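Local coordinates for putative peptide ABC-transport system periplasmic peptide-binding protein (Campylobacter jejuni, PDB 4OEV), which binds nickel(II) outside the cytoplasm, here together with oxalate, and probably delivers it to an ABC-type importer, at residues Leu262-Leu276 with Leu343-Phe355. Sequence-based numbering, arbitrary orientation.
Sequences LNYAVDKESIVKNLL and LRVSLAGILQSEF. With OXL (oxalate ion), chain D.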
# COMPACT_ATOMS: atom_id res chain seq x y z
N LEU A 262 18.68 18.03 -3.83
CA LEU A 262 17.24 18.23 -3.86
C LEU A 262 16.59 17.91 -2.51
O LEU A 262 15.62 18.57 -2.10
CB LEU A 262 16.61 17.39 -4.96
CG LEU A 262 17.15 17.79 -6.33
CD1 LEU A 262 16.68 16.87 -7.35
CD2 LEU A 262 16.67 19.22 -6.71
N ASN A 263 17.14 16.95 -1.79
CA ASN A 263 16.67 16.68 -0.43
C ASN A 263 16.94 17.86 0.51
O ASN A 263 16.05 18.28 1.24
CB ASN A 263 17.29 15.42 0.10
CG ASN A 263 16.44 14.19 -0.21
OD1 ASN A 263 15.52 13.87 0.53
ND2 ASN A 263 16.72 13.54 -1.34
N TYR A 264 18.16 18.41 0.46
CA TYR A 264 18.52 19.56 1.33
C TYR A 264 17.73 20.81 0.99
O TYR A 264 17.64 21.77 1.81
CB TYR A 264 20.03 19.87 1.23
CG TYR A 264 20.93 18.93 2.02
CD1 TYR A 264 20.84 18.87 3.41
CD2 TYR A 264 21.87 18.13 1.39
CE1 TYR A 264 21.66 18.01 4.14
CE2 TYR A 264 22.69 17.29 2.10
CZ TYR A 264 22.58 17.23 3.49
OH TYR A 264 23.37 16.36 4.21
N ALA A 265 17.13 20.83 -0.20
CA ALA A 265 16.44 22.00 -0.68
C ALA A 265 15.03 22.16 -0.12
O ALA A 265 14.46 23.26 -0.16
CB ALA A 265 16.37 21.96 -2.19
N VAL A 266 14.44 21.08 0.36
CA VAL A 266 13.02 21.12 0.75
C VAL A 266 12.82 21.34 2.25
O VAL A 266 13.34 20.59 3.08
CB VAL A 266 12.30 19.78 0.33
CG1 VAL A 266 10.80 19.84 0.75
CG2 VAL A 266 12.41 19.55 -1.18
N ASP A 267 12.06 22.36 2.62
CA ASP A 267 11.74 22.63 4.02
C ASP A 267 10.51 21.82 4.40
O ASP A 267 9.37 22.30 4.31
CB ASP A 267 11.52 24.14 4.27
CG ASP A 267 11.30 24.48 5.75
OD1 ASP A 267 11.36 23.57 6.60
OD2 ASP A 267 11.11 25.68 6.06
N LYS A 268 10.75 20.57 4.82
CA LYS A 268 9.69 19.63 5.13
C LYS A 268 8.87 20.08 6.33
O LYS A 268 7.66 19.83 6.38
CB LYS A 268 10.29 18.24 5.43
CG LYS A 268 11.15 17.68 4.34
CD LYS A 268 11.36 16.20 4.56
CE LYS A 268 12.70 15.73 4.09
NZ LYS A 268 12.88 14.23 4.34
N GLU A 269 9.50 20.73 7.31
CA GLU A 269 8.74 21.19 8.47
C GLU A 269 7.64 22.15 8.05
O GLU A 269 6.51 22.06 8.52
CB GLU A 269 9.65 21.87 9.50
CG GLU A 269 10.51 20.94 10.31
CD GLU A 269 9.70 20.06 11.26
OE1 GLU A 269 8.59 20.48 11.68
OE2 GLU A 269 10.17 18.95 11.58
N SER A 270 7.96 23.05 7.12
CA SER A 270 6.99 24.01 6.65
C SER A 270 5.80 23.37 5.91
O SER A 270 4.67 23.84 6.02
CB SER A 270 7.67 25.04 5.75
OG SER A 270 6.70 25.79 5.03
N ILE A 271 6.06 22.30 5.16
CA ILE A 271 5.02 21.59 4.43
C ILE A 271 3.98 20.96 5.34
O ILE A 271 2.77 21.10 5.15
CB ILE A 271 5.65 20.50 3.55
CG1 ILE A 271 6.23 21.10 2.28
CG2 ILE A 271 4.63 19.40 3.20
CD1 ILE A 271 6.97 20.05 1.48
N VAL A 272 4.47 20.23 6.34
CA VAL A 272 3.57 19.56 7.26
C VAL A 272 2.80 20.57 8.09
O VAL A 272 1.59 20.41 8.32
CB VAL A 272 4.35 18.62 8.18
CG1 VAL A 272 3.46 18.13 9.31
CG2 VAL A 272 4.87 17.48 7.37
N LYS A 273 3.49 21.60 8.55
CA LYS A 273 2.86 22.64 9.33
C LYS A 273 1.76 23.31 8.51
O LYS A 273 0.63 23.45 8.98
CB LYS A 273 3.89 23.68 9.78
CG LYS A 273 3.30 24.88 10.50
CD LYS A 273 4.39 25.91 10.82
CE LYS A 273 5.07 26.43 9.52
NZ LYS A 273 6.42 27.07 9.68
N ASN A 274 2.09 23.71 7.29
CA ASN A 274 1.20 24.59 6.54
C ASN A 274 0.24 23.90 5.59
O ASN A 274 -0.96 24.20 5.61
CB ASN A 274 2.04 25.63 5.80
CG ASN A 274 2.85 26.48 6.77
OD1 ASN A 274 2.32 26.98 7.77
ND2 ASN A 274 4.15 26.64 6.49
N LEU A 275 0.72 23.01 4.75
CA LEU A 275 -0.18 22.36 3.80
C LEU A 275 -1.08 21.32 4.46
O LEU A 275 -2.30 21.26 4.21
CB LEU A 275 0.61 21.70 2.67
CG LEU A 275 -0.18 20.88 1.67
CD1 LEU A 275 -1.22 21.76 0.96
CD2 LEU A 275 0.80 20.28 0.69
N LEU A 276 -0.47 20.54 5.35
CA LEU A 276 -1.11 19.34 5.85
C LEU A 276 -1.75 19.54 7.17
O LEU A 276 -2.33 18.60 7.72
CB LEU A 276 -0.11 18.20 5.94
CG LEU A 276 0.04 17.58 4.57
CD1 LEU A 276 1.28 16.75 4.51
CD2 LEU A 276 -1.19 16.75 4.29
N LEU A 343 -3.63 16.69 -2.64
CA LEU A 343 -2.46 16.72 -1.77
C LEU A 343 -1.19 16.60 -2.60
O LEU A 343 -0.22 17.36 -2.41
CB LEU A 343 -2.55 15.61 -0.74
CG LEU A 343 -1.33 15.53 0.17
CD1 LEU A 343 -1.08 16.90 0.79
CD2 LEU A 343 -1.59 14.53 1.26
N ARG A 344 -1.22 15.70 -3.57
CA ARG A 344 -0.04 15.47 -4.41
C ARG A 344 0.19 16.63 -5.36
O ARG A 344 1.35 17.03 -5.58
CB ARG A 344 -0.18 14.15 -5.18
CG ARG A 344 -0.55 12.99 -4.30
CD ARG A 344 -0.22 11.68 -4.98
NE ARG A 344 -0.83 10.48 -4.40
CZ ARG A 344 -0.28 9.25 -4.43
NH1 ARG A 344 -0.92 8.19 -3.93
NH2 ARG A 344 0.94 9.08 -4.94
N VAL A 345 -0.88 17.20 -5.92
CA VAL A 345 -0.75 18.39 -6.75
C VAL A 345 -0.12 19.53 -5.95
O VAL A 345 0.80 20.22 -6.46
CB VAL A 345 -2.12 18.89 -7.29
CG1 VAL A 345 -1.96 20.28 -7.94
CG2 VAL A 345 -2.72 17.85 -8.25
N SER A 346 -0.60 19.74 -4.72
CA SER A 346 -0.05 20.80 -3.87
C SER A 346 1.42 20.55 -3.58
O SER A 346 2.25 21.44 -3.65
CB SER A 346 -0.82 20.92 -2.56
OG SER A 346 -2.08 21.54 -2.78
N LEU A 347 1.74 19.31 -3.24
CA LEU A 347 3.13 18.95 -3.01
C LEU A 347 4.06 19.14 -4.21
O LEU A 347 5.19 19.59 -4.02
CB LEU A 347 3.20 17.48 -2.53
CG LEU A 347 2.73 17.28 -1.10
CD1 LEU A 347 2.66 15.74 -0.84
CD2 LEU A 347 3.60 18.00 -0.08
N ALA A 348 3.61 18.79 -5.42
CA ALA A 348 4.41 18.97 -6.63
C ALA A 348 4.67 20.47 -6.85
O ALA A 348 5.77 20.87 -7.30
CB ALA A 348 3.72 18.39 -7.83
N GLY A 349 3.67 21.28 -6.57
CA GLY A 349 3.80 22.74 -6.61
C GLY A 349 4.81 23.30 -5.62
O GLY A 349 5.59 24.20 -5.95
N ILE A 350 4.81 22.78 -4.40
CA ILE A 350 5.71 23.23 -3.36
C ILE A 350 7.16 22.83 -3.70
O ILE A 350 8.08 23.67 -3.64
CB ILE A 350 5.28 22.69 -1.99
CG1 ILE A 350 3.96 23.35 -1.58
CG2 ILE A 350 6.32 23.03 -0.93
CD1 ILE A 350 3.34 22.74 -0.34
N LEU A 351 7.35 21.58 -4.15
CA LEU A 351 8.68 21.14 -4.56
C LEU A 351 9.27 22.05 -5.66
O LEU A 351 10.41 22.49 -5.57
CB LEU A 351 8.64 19.68 -5.05
CG LEU A 351 8.27 18.66 -4.00
CD1 LEU A 351 8.23 17.26 -4.65
CD2 LEU A 351 9.24 18.65 -2.82
N GLN A 352 8.45 22.36 -6.67
CA GLN A 352 8.87 23.22 -7.77
C GLN A 352 9.32 24.58 -7.25
O GLN A 352 10.32 25.11 -7.67
CB GLN A 352 7.74 23.38 -8.80
CG GLN A 352 8.07 24.39 -9.94
CD GLN A 352 6.84 24.63 -10.81
OE1 GLN A 352 5.76 24.96 -10.29
NE2 GLN A 352 6.99 24.45 -12.11
N SER A 353 8.57 25.11 -6.29
CA SER A 353 8.91 26.34 -5.61
C SER A 353 10.23 26.25 -4.83
O SER A 353 11.09 27.15 -4.94
CB SER A 353 7.78 26.73 -4.62
OG SER A 353 8.29 27.79 -3.84
N GLU A 354 10.40 25.18 -4.06
CA GLU A 354 11.61 24.93 -3.26
C GLU A 354 12.84 24.81 -4.15
O GLU A 354 13.91 25.38 -3.85
CB GLU A 354 11.42 23.62 -2.41
CG GLU A 354 10.38 23.75 -1.29
CD GLU A 354 10.76 24.83 -0.26
OE1 GLU A 354 10.66 26.04 -0.56
OE2 GLU A 354 11.17 24.48 0.87
N PHE A 355 12.68 24.12 -5.27
CA PHE A 355 13.82 23.91 -6.17
C PHE A 355 14.19 25.20 -6.87
O PHE A 355 15.36 25.47 -7.16
CB PHE A 355 13.49 22.88 -7.20
CG PHE A 355 13.24 21.49 -6.61
CD1 PHE A 355 13.72 21.12 -5.36
CD2 PHE A 355 12.49 20.59 -7.31
CE1 PHE A 355 13.49 19.82 -4.85
CE2 PHE A 355 12.23 19.27 -6.80
CZ PHE A 355 12.74 18.92 -5.57
C1 OXL D . 1.30 5.64 -5.34
C2 OXL D . 1.69 4.23 -5.75
O1 OXL D . 2.07 6.68 -5.49
O2 OXL D . 2.49 4.13 -6.70
O3 OXL D . 0.14 5.76 -4.89
O4 OXL D . 1.12 3.18 -5.26
O HOH W 1 15.05 25.53 -1.52
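Glu-354 reaches from helix 342-357 to the linker between helices 256-265 and 268-274, where its OE2 accepts from Asp-267 N at 2.9 Å through the anti lone pair, nearly straight at 165°. With CG beside the backbone N (chi1 -69°) and the chain bent at chi2 (-61°), the carboxylate is brought to that N-H. One water donates to both Ala-265 O and Glu-354 O. Leu-262 lays CD2 over one face of the Phe-355 ring, a CH-pi contact 3.9 Å from the centroid, while Ala-265 CB sits at the ring edge. Val-266 CG2 touches both Leu-351 CD2 and Phe-355 CE1. Ile-271 straddles two residues, CG1 against Ile-350 CG2 and CG2 against Leu-347 CD2. Leu-275 puts CD1 3.6 Å from Ser-346 CB and packs CD2 against Leu-343 CD1, Leu-347 CD2 and Ile-350 CD1; Leu-276 CD2 meets Leu-343 CD1 at 3.5 Å. In the second shell, Asp-267 OD1 weakly caps helix 268-274 at Ser-270 N. On helix 342-357, Arg-344 points CB away from 262-276 and grips oxalate O3 and O1 with NH1 and NH2. The contact is thus mainly apolar, while the one direct hydrogen bond and the shared water tie the turn around Asp-267 to helix 342-357.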